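Local coordinates for diketoreductase (Acinetobacter baylyi, PDB 4E12), which reduces dicarbonyl compounds with NADH and probably also interconverts (3S)-3-hydroxyacyl-CoA and 3-oxoacyl-CoA, at residues A[138-143]-A[165-170]; A[153-158]-A[180-185]; A[216-221]-A[231-236]. One frame throughout, in Å; residues are numbered along the deposited sequence.

Interactions 1 and 2 lie together in the NAD-binding domain, their centres 9 Å apart, and their segments alternate along the chain: strand 139-144, strand 153-158, helix 164-176, strand 180-183. All three strands belong to one mixed sheet, and the helix, which packs on it in interaction 1, connects the two parallel strands of interaction 2. Interaction 3 comes later, in the helical C-terminal domain, with its centre 28 Å from that of interaction 2 and 36 Å from that of interaction 1. The dimer brings the two domains together again: Ile182 of interaction 2 packs on Thr221 of the second subunit, a residue of that copy's interaction 3 segment 216-221.

Interaction 1: residues A[138-143]-A[165-170]; sequences KFLALH and EVYQQV
Val170 meets both leucines of the strand, one with each of its methyls. CG1 lies 3.6 Å from Leu142 CD1, the two side chains sliding past one another in opposite directions, whereas CG2 faces Leu140 tip to tip, 3.9 Å from Leu140 CD2 and equally near CD1. One turn earlier on the helix, Val166 crosses the aliphatic part of Lys138 at about a right angle, and Val166 CG2 rests 4.1 Å from Lys138 CG. Leu140 also sets its CD2 methyl against the helix backbone, 3.8 Å from Tyr167 CA. Its CG stands between the backbone N and the carbonyl carbon (chi1 46°), a less common leucine torsion that presents both methyls to Val170. This is helix-on-sheet packing of a Rossmann-type domain: helix 164-176 runs over the sheet with its axis 9.3 Å from that of the strand and inclined to it by 27°. Leu140 and Leu142 take the helix side of the strand, where Ala118, Thr162, Ala154 and Val156 flank them. Phe139 and Ala141 point to the other side of the sheet and pack on helix 126-133. Beyond the apolar layer, the Tyr167 hydroxyl is hydrogen-bonded to the carbonyl oxygen of Leu184. The strand continues to His143, predicted to be important for catalysis, whose NE2 pairs with the hydroxyl of the NAD(+)-site residue Ser122.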
ATOM      1  N   LYS A 138      25.916 -13.330 -18.443  1.00 51.59           N
ATOM      2  CA  LYS A 138      26.048 -13.920 -17.118  1.00 50.40           C
ATOM      3  C   LYS A 138      25.918 -12.888 -16.008  1.00 41.36           C
ATOM      4  O   LYS A 138      26.364 -13.138 -14.886  1.00 45.30           O
ATOM      5  CB  LYS A 138      27.397 -14.645 -16.991  1.00 52.03           C
ATOM      6  CG  LYS A 138      27.550 -15.877 -17.876  1.00 57.34           C
ATOM      7  CD  LYS A 138      28.916 -16.501 -17.679  1.00 60.01           C
ATOM      8  CE  LYS A 138      29.049 -17.831 -18.409  1.00 66.81           C
ATOM      9  NZ  LYS A 138      28.156 -18.870 -17.830  1.00 73.65           N
ATOM     10  N   PHE A 139      25.328 -11.735 -16.317  1.00 39.48           N
ATOM     11  CA  PHE A 139      25.177 -10.663 -15.343  1.00 37.81           C
ATOM     12  C   PHE A 139      23.700 -10.346 -15.142  1.00 38.78           C
ATOM     13  O   PHE A 139      22.938 -10.233 -16.103  1.00 39.83           O
ATOM     14  CB  PHE A 139      25.912  -9.411 -15.807  1.00 35.98           C
ATOM     15  CG  PHE A 139      25.806  -8.264 -14.862  1.00 36.10           C
ATOM     16  CD1 PHE A 139      25.260  -7.050 -15.267  1.00 34.41           C
ATOM     17  CD2 PHE A 139      26.256  -8.395 -13.548  1.00 37.64           C
ATOM     18  CE1 PHE A 139      25.160  -5.978 -14.388  1.00 38.08           C
ATOM     19  CE2 PHE A 139      26.166  -7.332 -12.658  1.00 31.01           C
ATOM     20  CZ  PHE A 139      25.613  -6.113 -13.079  1.00 34.89           C
ATOM     21  N   LEU A 140      23.291 -10.232 -13.886  1.00 38.81           N
ATOM     22  CA  LEU A 140      21.939  -9.807 -13.568  1.00 33.67           C
ATOM     23  C   LEU A 140      21.886  -9.214 -12.174  1.00 34.06           C
ATOM     24  O   LEU A 140      22.914  -9.077 -11.504  1.00 37.79           O
ATOM     25  CB  LEU A 140      20.942 -10.965 -13.721  1.00 32.71           C
ATOM     26  CG  LEU A 140      21.308 -12.324 -13.114  1.00 37.85           C
ATOM     27  CD1 LEU A 140      21.555 -12.214 -11.619  1.00 40.88           C
ATOM     28  CD2 LEU A 140      20.224 -13.345 -13.416  1.00 37.40           C
ATOM     29  N   ALA A 141      20.692  -8.839 -11.744  1.00 30.95           N
ATOM     30  CA  ALA A 141      20.533  -8.346 -10.388  1.00 32.16           C
ATOM     31  C   ALA A 141      19.863  -9.416  -9.558  1.00 33.01           C
ATOM     32  O   ALA A 141      18.951 -10.091 -10.040  1.00 32.50           O
ATOM     33  CB  ALA A 141      19.711  -7.068 -10.370  1.00 35.86           C
ATOM     34  N   LEU A 142      20.348  -9.579  -8.329  1.00 31.48           N
ATOM     35  CA  LEU A 142      19.727 -10.411  -7.312  1.00 30.84           C
ATOM     36  C   LEU A 142      19.627  -9.532  -6.077  1.00 33.94           C
ATOM     37  O   LEU A 142      20.625  -9.286  -5.392  1.00 31.77           O
ATOM     38  CB  LEU A 142      20.601 -11.638  -7.023  1.00 30.46           C
ATOM     39  CG  LEU A 142      19.990 -12.678  -6.079  1.00 29.34           C
ATOM     40  CD1 LEU A 142      18.746 -13.262  -6.755  1.00 32.79           C
ATOM     41  CD2 LEU A 142      20.999 -13.772  -5.769  1.00 29.55           C
ATOM     42  N   HIS A 143      18.417  -9.066  -5.802  1.00 31.08           N
ATOM     43  CA  HIS A 143      18.188  -7.997  -4.852  1.00 29.64           C
ATOM     44  C   HIS A 143      17.470  -8.535  -3.632  1.00 28.49           C
ATOM     45  O   HIS A 143      16.377  -9.098  -3.733  1.00 28.29           O
ATOM     46  CB  HIS A 143      17.369  -6.895  -5.518  1.00 29.78           C
ATOM     47  CG  HIS A 143      17.169  -5.678  -4.662  1.00 29.05           C
ATOM     48  ND1 HIS A 143      15.924  -5.264  -4.244  1.00 36.20           N
ATOM     49  CD2 HIS A 143      18.056  -4.793  -4.146  1.00 28.60           C
ATOM     50  CE1 HIS A 143      16.050  -4.174  -3.505  1.00 33.36           C
ATOM     51  NE2 HIS A 143      17.333  -3.868  -3.431  1.00 33.13           N
ATOM     52  N   GLU A 165      19.111 -19.144 -19.215  1.00 49.32           N
ATOM     53  CA  GLU A 165      19.567 -20.299 -18.451  1.00 50.43           C
ATOM     54  C   GLU A 165      20.264 -19.866 -17.160  1.00 44.94           C
ATOM     55  O   GLU A 165      20.131 -20.513 -16.113  1.00 42.35           O
ATOM     56  CB  GLU A 165      20.504 -21.157 -19.310  1.00 59.06           C
ATOM     57  CG  GLU A 165      21.259 -22.243 -18.545  1.00 66.16           C
ATOM     58  CD  GLU A 165      20.352 -23.223 -17.823  1.00185.86           C
ATOM     59  OE1 GLU A 165      19.115 -23.053 -17.873  1.00196.80           O
ATOM     60  OE2 GLU A 165      20.885 -24.162 -17.192  1.00 75.49           O
ATOM     61  N   VAL A 166      21.029 -18.784 -17.264  1.00 40.29           N
ATOM     62  CA  VAL A 166      21.690 -18.161 -16.125  1.00 38.42           C
ATOM     63  C   VAL A 166      20.627 -17.620 -15.182  1.00 41.30           C
ATOM     64  O   VAL A 166      20.669 -17.872 -13.977  1.00 33.77           O
ATOM     65  CB  VAL A 166      22.606 -17.006 -16.583  1.00 41.39           C
ATOM     66  CG1 VAL A 166      23.055 -16.167 -15.395  1.00 43.67           C
ATOM     67  CG2 VAL A 166      23.818 -17.573 -17.288  1.00 43.59           C
ATOM     68  N   TYR A 167      19.669 -16.891 -15.743  1.00 37.31           N
ATOM     69  CA  TYR A 167      18.557 -16.350 -14.965  1.00 36.14           C
ATOM     70  C   TYR A 167      17.888 -17.463 -14.163  1.00 36.28           C
ATOM     71  O   TYR A 167      17.689 -17.324 -12.962  1.00 40.54           O
ATOM     72  CB  TYR A 167      17.547 -15.695 -15.904  1.00 36.08           C
ATOM     73  CG  TYR A 167      16.407 -14.960 -15.237  1.00 32.99           C
ATOM     74  CD1 TYR A 167      16.369 -13.564 -15.229  1.00 33.48           C
ATOM     75  CD2 TYR A 167      15.367 -15.650 -14.620  1.00 32.49           C
ATOM     76  CE1 TYR A 167      15.312 -12.870 -14.620  1.00 33.97           C
ATOM     77  CE2 TYR A 167      14.296 -14.957 -14.001  1.00 33.70           C
ATOM     78  CZ  TYR A 167      14.285 -13.575 -14.010  1.00 36.89           C
ATOM     79  OH  TYR A 167      13.249 -12.885 -13.410  1.00 35.13           O
ATOM     80  N   GLN A 168      17.557 -18.579 -14.808  1.00 38.47           N
ATOM     81  CA  GLN A 168      16.901 -19.662 -14.096  1.00 39.23           C
ATOM     82  C   GLN A 168      17.808 -20.288 -13.035  1.00 37.21           C
ATOM     83  O   GLN A 168      17.331 -20.708 -11.978  1.00 40.55           O
ATOM     84  CB  GLN A 168      16.373 -20.739 -15.051  1.00 41.77           C
ATOM     85  CG  GLN A 168      15.628 -21.850 -14.334  1.00 48.70           C
ATOM     86  CD  GLN A 168      14.295 -21.400 -13.736  1.00 60.01           C
ATOM     87  OE1 GLN A 168      13.796 -20.310 -14.032  1.00 58.16           O
ATOM     88  NE2 GLN A 168      13.718 -22.241 -12.884  1.00 68.73           N
ATOM     89  N   GLN A 169      19.109 -20.359 -13.297  1.00 38.20           N
ATOM     90  CA  GLN A 169      20.020 -20.892 -12.290  1.00 42.33           C
ATOM     91  C   GLN A 169      20.030 -19.992 -11.051  1.00 41.16           C
ATOM     92  O   GLN A 169      20.041 -20.493  -9.927  1.00 39.00           O
ATOM     93  CB  GLN A 169      21.441 -21.071 -12.839  1.00 42.45           C
ATOM     94  CG  GLN A 169      21.515 -22.001 -14.035  1.00 52.21           C
ATOM     95  CD  GLN A 169      22.931 -22.221 -14.528  1.00 54.89           C
ATOM     96  OE1 GLN A 169      23.899 -21.806 -13.885  1.00 62.77           O
ATOM     97  NE2 GLN A 169      23.062 -22.868 -15.684  1.00 91.08           N
ATOM     98  N   VAL A 170      20.026 -18.674 -11.253  1.00 39.71           N
ATOM     99  CA  VAL A 170      19.961 -17.752 -10.120  1.00 36.97           C
ATOM    100  C   VAL A 170      18.624 -17.907  -9.385  1.00 31.92           C
ATOM    101  O   VAL A 170      18.578 -17.881  -8.149  1.00 31.80           O
ATOM    102  CB  VAL A 170      20.187 -16.277 -10.560  1.00 38.59           C
ATOM    103  CG1 VAL A 170      19.945 -15.328  -9.397  1.00 35.71           C
ATOM    104  CG2 VAL A 170      21.617 -16.098 -11.059  1.00 39.09           C
TER

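Interaction 2: residues A[153-158]-A[180-185]; sequences TAEVMG and VPIELK
Ala154 N meets the carbonyl group of Val180 from above its plane, 40° out of it, and lies 3.0 Å from Val180 O. Ile182 N approaches Ala154 O equally far out of the plane, at 2.8 Å. Farther along, the N-H groups of Val156 and Leu184 lie nearly along the C=O axis of Ile182 and Val156, respectively. Weaker CA-H...O contacts accompany the bonds, as from Thr153 CA to Val180 O. Pro181, which has no N-H to give, occupies a position where the pairing with strand 153-158 asks for none. These are the parallel strands of a beta-alpha-beta unit, joined by helix 164-176, and strand 180-183 is the outermost at this end of the sheet within the chain. Ala154, Val156, Pro181 and Glu183 face that helix. On the other face Ile182 lies alongside Glu155, pointing the same way, with Ile182 CB 3.8 Å from Glu155 CG, and its CG1 reaches back to Thr153 CB at 3.9 Å. Leu184 CD2 touches Met157 SD at 3.6 Å. Past the last direct bond a water bridges the strands, accepting from Gly158 N and donating to Leu184 O. The second subunit packs over the Thr153 face, placing its Ile224 on Thr153 and its Thr221 on Ile182. The buried Glu155 carboxylate is held by three bonds: OE1 pairs with His143 ND1, while OE2 accepts the backbone N-H groups of Val192 and Leu193.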
ATOM      1  N   THR A 153      12.491 -12.171   0.372  1.00 31.94           N
ATOM      2  CA  THR A 153      12.353 -12.075  -1.075  1.00 35.27           C
ATOM      3  C   THR A 153      13.713 -11.868  -1.730  1.00 33.56           C
ATOM      4  O   THR A 153      14.611 -11.256  -1.146  1.00 33.65           O
ATOM      5  CB  THR A 153      11.425 -10.933  -1.494  1.00 36.13           C
ATOM      6  OG1 THR A 153      11.900  -9.704  -0.934  1.00 35.98           O
ATOM      7  CG2 THR A 153      10.005 -11.207  -1.027  1.00 39.86           C
ATOM      8  N   ALA A 154      13.865 -12.424  -2.925  1.00 32.65           N
ATOM      9  CA  ALA A 154      15.034 -12.182  -3.758  1.00 32.22           C
ATOM     10  C   ALA A 154      14.514 -11.798  -5.129  1.00 31.71           C
ATOM     11  O   ALA A 154      14.002 -12.636  -5.878  1.00 28.75           O
ATOM     12  CB  ALA A 154      15.929 -13.418  -3.837  1.00 30.90           C
ATOM     13  N   GLU A 155      14.599 -10.509  -5.439  1.00 27.22           N
ATOM     14  CA  GLU A 155      14.142  -9.994  -6.718  1.00 30.81           C
ATOM     15  C   GLU A 155      15.192 -10.185  -7.781  1.00 34.22           C
ATOM     16  O   GLU A 155      16.286  -9.618  -7.689  1.00 35.42           O
ATOM     17  CB  GLU A 155      13.794  -8.517  -6.591  1.00 28.39           C
ATOM     18  CG  GLU A 155      12.570  -8.307  -5.702  1.00 34.50           C
ATOM     19  CD  GLU A 155      12.292  -6.845  -5.375  1.00 36.04           C
ATOM     20  OE1 GLU A 155      13.207  -6.155  -4.884  1.00 42.40           O
ATOM     21  OE2 GLU A 155      11.154  -6.389  -5.607  1.00 32.31           O
ATOM     22  N   VAL A 156      14.843 -10.981  -8.784  1.00 34.17           N
ATOM     23  CA  VAL A 156      15.757 -11.353  -9.854  1.00 31.69           C
ATOM     24  C   VAL A 156      15.452 -10.522 -11.084  1.00 29.66           C
ATOM     25  O   VAL A 156      14.321 -10.507 -11.570  1.00 34.66           O
ATOM     26  CB  VAL A 156      15.612 -12.841 -10.228  1.00 29.69           C
ATOM     27  CG1 VAL A 156      16.616 -13.211 -11.328  1.00 26.04           C
ATOM     28  CG2 VAL A 156      15.824 -13.715  -8.993  1.00 30.68           C
ATOM     29  N   MET A 157      16.460  -9.828 -11.595  1.00 36.05           N
ATOM     30  CA  MET A 157      16.226  -8.902 -12.688  1.00 30.67           C
ATOM     31  C   MET A 157      17.471  -8.800 -13.562  1.00 37.51           C
ATOM     32  O   MET A 157      18.504  -8.291 -13.118  1.00 36.95           O
ATOM     33  CB  MET A 157      15.884  -7.531 -12.094  1.00 31.18           C
ATOM     34  CG  MET A 157      15.414  -6.477 -13.070  1.00 29.48           C
ATOM     35  SD  MET A 157      15.046  -4.925 -12.224  1.00 33.15           S
ATOM     36  CE  MET A 157      16.703  -4.283 -12.022  1.00 28.85           C
ATOM     37  N   GLY A 158      17.370  -9.277 -14.799  1.00 36.50           N
ATOM     38  CA  GLY A 158      18.495  -9.187 -15.714  1.00 46.43           C
ATOM     39  C   GLY A 158      18.364  -8.090 -16.750  1.00 45.52           C
ATOM     40  O   GLY A 158      17.470  -7.242 -16.665  1.00 43.40           O
ATOM     41  N   VAL A 180      12.232 -16.392  -1.410  1.00 32.50           N
ATOM     42  CA  VAL A 180      11.144 -16.479  -2.371  1.00 33.51           C
ATOM     43  C   VAL A 180      11.585 -15.680  -3.583  1.00 32.70           C
ATOM     44  O   VAL A 180      11.719 -14.460  -3.494  1.00 31.84           O
ATOM     45  CB  VAL A 180       9.872 -15.834  -1.819  1.00 35.06           C
ATOM     46  CG1 VAL A 180       8.788 -15.805  -2.894  1.00 33.59           C
ATOM     47  CG2 VAL A 180       9.391 -16.599  -0.595  1.00 38.54           C
ATOM     48  N   PRO A 181      11.839 -16.348  -4.721  1.00 34.97           N
ATOM     49  CA  PRO A 181      12.273 -15.622  -5.914  1.00 32.76           C
ATOM     50  C   PRO A 181      11.143 -14.778  -6.465  1.00 34.59           C
ATOM     51  O   PRO A 181      10.034 -15.259  -6.694  1.00 32.35           O
ATOM     52  CB  PRO A 181      12.583 -16.735  -6.912  1.00 33.57           C
ATOM     53  CG  PRO A 181      12.835 -17.917  -6.079  1.00 36.62           C
ATOM     54  CD  PRO A 181      11.898 -17.800  -4.932  1.00 31.74           C
ATOM     55  N   ILE A 182      11.427 -13.506  -6.665  1.00 30.40           N
ATOM     56  CA  ILE A 182      10.463 -12.605  -7.262  1.00 29.82           C
ATOM     57  C   ILE A 182      11.005 -12.360  -8.642  1.00 28.50           C
ATOM     58  O   ILE A 182      12.038 -11.697  -8.798  1.00 27.23           O
ATOM     59  CB  ILE A 182      10.388 -11.294  -6.462  1.00 28.62           C
ATOM     60  CG1 ILE A 182       9.919 -11.587  -5.033  1.00 34.56           C
ATOM     61  CG2 ILE A 182       9.499 -10.265  -7.169  1.00 26.17           C
ATOM     62  CD1 ILE A 182       8.597 -12.274  -4.972  1.00 35.45           C
ATOM     63  N   GLU A 183      10.343 -12.927  -9.651  1.00 30.90           N
ATOM     64  CA  GLU A 183      10.908 -12.923 -10.996  1.00 31.36           C
ATOM     65  C   GLU A 183      10.443 -11.739 -11.845  1.00 37.16           C
ATOM     66  O   GLU A 183       9.273 -11.662 -12.235  1.00 37.21           O
ATOM     67  CB  GLU A 183      10.637 -14.270 -11.690  1.00 34.15           C
ATOM     68  CG  GLU A 183      11.259 -15.467 -10.963  1.00 37.19           C
ATOM     69  CD  GLU A 183      10.964 -16.819 -11.619  1.00 44.54           C
ATOM     70  OE1 GLU A 183      11.143 -16.957 -12.845  1.00 44.95           O
ATOM     71  OE2 GLU A 183      10.547 -17.749 -10.902  1.00 53.37           O
ATOM     72  N   LEU A 184      11.354 -10.799 -12.109  1.00 30.19           N
ATOM     73  CA  LEU A 184      11.046  -9.713 -13.019  1.00 37.45           C
ATOM     74  C   LEU A 184      11.447 -10.096 -14.428  1.00 36.42           C
ATOM     75  O   LEU A 184      12.419 -10.831 -14.620  1.00 30.13           O
ATOM     76  CB  LEU A 184      11.711  -8.401 -12.617  1.00 33.64           C
ATOM     77  CG  LEU A 184      11.252  -7.711 -11.335  1.00 34.57           C
ATOM     78  CD1 LEU A 184      11.729  -8.454 -10.095  1.00 34.40           C
ATOM     79  CD2 LEU A 184      11.826  -6.307 -11.354  1.00 31.60           C
ATOM     80  N   LYS A 185      10.688  -9.592 -15.401  1.00 35.92           N
ATOM     81  CA  LYS A 185      10.819 -10.005 -16.794  1.00 39.76           C
ATOM     82  C   LYS A 185      11.568  -8.958 -17.620  1.00 37.29           C
ATOM     83  O   LYS A 185      12.073  -9.250 -18.706  1.00 41.81           O
ATOM     84  CB  LYS A 185       9.429 -10.300 -17.386  1.00 39.11           C
ATOM     85  CG  LYS A 185       8.732 -11.469 -16.685  1.00 42.90           C
ATOM     86  CD  LYS A 185       7.270 -11.628 -17.077  1.00 48.54           C
ATOM     87  CE  LYS A 185       6.644 -12.800 -16.315  1.00 51.30           C
ATOM     88  NZ  LYS A 185       5.195 -12.984 -16.613  1.00 87.93           N
TER
HETATM   89  O   HOH W   1      14.771 -10.062 -16.525  1.00 40.45           O

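Interaction 3: residues A[216-221]-A[231-236]; sequences ETIDKT and GPFEIF
Asp219 directs its carboxylate at the first turn of helix 232-239 and accepts backbone N-H groups there with both oxygens. Phe233 N reaches OD1 of Asp219 at 2.8 Å in a nearly straight bond (174°) that uses the syn lone pair. Glu234 N gives OD2 of Asp219 a weak, bent bond at 3.1 Å, and OD2 also pairs with the hydroxyl of Tyr281. Pro232 N lies close to OD1 but carries no hydrogen. Having CG anti to the carbonyl carbon (chi1 -74°) carries the Asp219 carboxylate out to these amides.

Gly231 occupies the N-cap position and has no side chain with which to cap, so Asp219, from a different helix, supplies the acceptors. The glycine passes very near helix 215-226, its CA only 4.0 Å from Asp219 CA. Its own N-H is taken by Glu234 OE1 at 2.7 Å, which supplies one half of a capping box; OE1 meets this donor from above the carboxylate plane and also forms a salt bridge with Arg223. On the first helix, the Thr221 hydroxyl donates to Thr217 O, which the N-H of Thr221 reaches from the opposite face.

Apolar packing closes the flank. Ile218 CD1 comes 3.6 Å from Phe233 CE2, Ile218 CG2 sits at the ring edge in its plane, and Asp219 OD1 also lies at the ring edge. Phe280 meets the ring edge-to-face.

Asp219 OD2 and Glu234 OE1 stand 4.0 Å apart, two like charges close together, the aspartate buried and the glutamate partly exposed. The helix N-terminus, with its amides turned toward Asp219, and Arg223 beside Glu234 would be expected to offset that repulsion and favour the charged form of both acids.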
ATOM      1  N   GLU A 216      -1.439   9.197  12.874  1.00 32.56           N
ATOM      2  CA  GLU A 216      -2.309   8.185  13.447  1.00 32.05           C
ATOM      3  C   GLU A 216      -3.544   7.990  12.575  1.00 32.19           C
ATOM      4  O   GLU A 216      -3.984   6.866  12.341  1.00 30.41           O
ATOM      5  CB  GLU A 216      -2.713   8.573  14.884  1.00 37.65           C
ATOM      6  CG  GLU A 216      -1.543   8.658  15.875  1.00 53.97           C
ATOM      7  CD  GLU A 216      -0.627   9.879  15.684  1.00 66.19           C
ATOM      8  OE1 GLU A 216      -0.942  10.777  14.868  1.00 50.41           O
ATOM      9  OE2 GLU A 216       0.425   9.933  16.363  1.00 75.77           O
ATOM     10  N   THR A 217      -4.109   9.090  12.085  1.00 28.54           N
ATOM     11  CA  THR A 217      -5.304   8.998  11.279  1.00 27.35           C
ATOM     12  C   THR A 217      -5.009   8.342   9.926  1.00 28.65           C
ATOM     13  O   THR A 217      -5.787   7.526   9.422  1.00 31.17           O
ATOM     14  CB  THR A 217      -5.880  10.396  11.057  1.00 28.01           C
ATOM     15  OG1 THR A 217      -6.228  10.946  12.323  1.00 32.72           O
ATOM     16  CG2 THR A 217      -7.115  10.345  10.197  1.00 28.14           C
ATOM     17  N   ILE A 218      -3.883   8.699   9.340  1.00 25.53           N
ATOM     18  CA  ILE A 218      -3.506   8.155   8.035  1.00 28.94           C
ATOM     19  C   ILE A 218      -3.265   6.650   8.182  1.00 28.90           C
ATOM     20  O   ILE A 218      -3.757   5.845   7.380  1.00 28.96           O
ATOM     21  CB  ILE A 218      -2.269   8.913   7.497  1.00 30.21           C
ATOM     22  CG1 ILE A 218      -2.627  10.402   7.351  1.00 31.30           C
ATOM     23  CG2 ILE A 218      -1.776   8.306   6.203  1.00 31.80           C
ATOM     24  CD1 ILE A 218      -1.478  11.305   6.982  1.00 29.88           C
ATOM     25  N   ASP A 219      -2.539   6.266   9.231  1.00 27.12           N
ATOM     26  CA  ASP A 219      -2.259   4.855   9.452  1.00 30.20           C
ATOM     27  C   ASP A 219      -3.512   4.029   9.724  1.00 28.91           C
ATOM     28  O   ASP A 219      -3.660   2.955   9.138  1.00 33.56           O
ATOM     29  CB  ASP A 219      -1.235   4.637  10.566  1.00 28.54           C
ATOM     30  CG  ASP A 219       0.185   4.982  10.138  1.00 32.34           C
ATOM     31  OD1 ASP A 219       0.399   5.340   8.960  1.00 33.34           O
ATOM     32  OD2 ASP A 219       1.097   4.878  10.981  1.00 34.45           O
ATOM     33  N   LYS A 220      -4.408   4.498  10.602  1.00 34.98           N
ATOM     34  CA  LYS A 220      -5.599   3.697  10.892  1.00 30.98           C
ATOM     35  C   LYS A 220      -6.470   3.555   9.631  1.00 35.08           C
ATOM     36  O   LYS A 220      -7.066   2.502   9.373  1.00 31.22           O
ATOM     37  CB  LYS A 220      -6.396   4.212  12.111  1.00 33.27           C
ATOM     38  CG  LYS A 220      -7.111   5.535  11.958  1.00 44.19           C
ATOM     39  CD  LYS A 220      -7.858   5.892  13.258  1.00 50.29           C
ATOM     40  CE  LYS A 220      -8.510   7.270  13.175  1.00 55.10           C
ATOM     41  NZ  LYS A 220      -9.188   7.647  14.441  1.00 64.75           N
ATOM     42  N   THR A 221      -6.500   4.598   8.812  1.00 31.98           N
ATOM     43  CA  THR A 221      -7.223   4.508   7.560  1.00 31.55           C
ATOM     44  C   THR A 221      -6.684   3.370   6.709  1.00 29.88           C
ATOM     45  O   THR A 221      -7.457   2.599   6.140  1.00 33.36           O
ATOM     46  CB  THR A 221      -7.129   5.797   6.748  1.00 34.49           C
ATOM     47  OG1 THR A 221      -7.665   6.887   7.507  1.00 32.73           O
ATOM     48  CG2 THR A 221      -7.907   5.646   5.456  1.00 32.75           C
ATOM     49  N   GLY A 231       0.360   0.868   9.051  1.00 32.45           N
ATOM     50  CA  GLY A 231       0.171   1.943   8.092  1.00 28.22           C
ATOM     51  C   GLY A 231       1.476   2.594   7.653  1.00 30.19           C
ATOM     52  O   GLY A 231       2.545   2.294   8.195  1.00 29.73           O
ATOM     53  N   PRO A 232       1.425   3.505   6.664  1.00 26.72           N
ATOM     54  CA  PRO A 232       2.628   4.175   6.172  1.00 26.83           C
ATOM     55  C   PRO A 232       3.600   4.701   7.212  1.00 27.61           C
ATOM     56  O   PRO A 232       4.816   4.612   7.026  1.00 30.89           O
ATOM     57  CB  PRO A 232       2.075   5.284   5.268  1.00 25.06           C
ATOM     58  CG  PRO A 232       0.753   4.734   4.807  1.00 29.36           C
ATOM     59  CD  PRO A 232       0.207   3.994   5.998  1.00 32.12           C
ATOM     60  N   PHE A 233       3.098   5.275   8.294  1.00 27.72           N
ATOM     61  CA  PHE A 233       4.031   5.909   9.223  1.00 27.99           C
ATOM     62  C   PHE A 233       4.691   4.890  10.141  1.00 30.60           C
ATOM     63  O   PHE A 233       5.860   5.034  10.511  1.00 30.86           O
ATOM     64  CB  PHE A 233       3.388   7.117   9.914  1.00 28.76           C
ATOM     65  CG  PHE A 233       3.080   8.231   8.945  1.00 30.18           C
ATOM     66  CD1 PHE A 233       4.071   9.151   8.603  1.00 29.68           C
ATOM     67  CD2 PHE A 233       1.820   8.355   8.366  1.00 26.36           C
ATOM     68  CE1 PHE A 233       3.806  10.180   7.697  1.00 36.48           C
ATOM     69  CE2 PHE A 233       1.554   9.383   7.454  1.00 27.37           C
ATOM     70  CZ  PHE A 233       2.540  10.290   7.126  1.00 30.96           C
ATOM     71  N   GLU A 234       3.957   3.833  10.456  1.00 31.21           N
ATOM     72  CA  GLU A 234       4.553   2.712  11.167  1.00 30.75           C
ATOM     73  C   GLU A 234       5.655   2.135  10.288  1.00 33.10           C
ATOM     74  O   GLU A 234       6.730   1.790  10.779  1.00 33.00           O
ATOM     75  CB  GLU A 234       3.493   1.656  11.433  1.00 30.12           C
ATOM     76  CG  GLU A 234       2.350   2.159  12.252  1.00 36.14           C
ATOM     77  CD  GLU A 234       1.344   1.078  12.495  1.00 40.12           C
ATOM     78  OE1 GLU A 234       0.357   1.015  11.741  1.00 39.36           O
ATOM     79  OE2 GLU A 234       1.556   0.279  13.428  1.00 36.21           O
ATOM     80  N   ILE A 235       5.378   2.038   8.988  1.00 29.20           N
ATOM     81  CA  ILE A 235       6.365   1.581   8.004  1.00 31.21           C
ATOM     82  C   ILE A 235       7.560   2.527   7.930  1.00 29.07           C
ATOM     83  O   ILE A 235       8.696   2.051   7.909  1.00 31.90           O
ATOM     84  CB  ILE A 235       5.740   1.380   6.596  1.00 31.61           C
ATOM     85  CG1 ILE A 235       4.677   0.279   6.651  1.00 33.41           C
ATOM     86  CG2 ILE A 235       6.823   1.096   5.554  1.00 32.15           C
ATOM     87  CD1 ILE A 235       3.961   0.008   5.329  1.00 35.70           C
ATOM     88  N   PHE A 236       7.341   3.848   7.892  1.00 25.42           N
ATOM     89  CA  PHE A 236       8.469   4.805   7.947  1.00 27.53           C
ATOM     90  C   PHE A 236       9.391   4.581   9.144  1.00 27.90           C
ATOM     91  O   PHE A 236      10.619   4.702   9.032  1.00 29.29           O
ATOM     92  CB  PHE A 236       7.996   6.273   8.016  1.00 26.67           C
ATOM     93  CG  PHE A 236       7.673   6.884   6.679  1.00 31.42           C
ATOM     94  CD1 PHE A 236       6.414   7.433   6.432  1.00 30.51           C
ATOM     95  CD2 PHE A 236       8.633   6.916   5.671  1.00 30.36           C
ATOM     96  CE1 PHE A 236       6.112   8.015   5.182  1.00 30.43           C
ATOM     97  CE2 PHE A 236       8.348   7.493   4.417  1.00 31.35           C
ATOM     98  CZ  PHE A 236       7.080   8.044   4.175  1.00 30.20           C
TER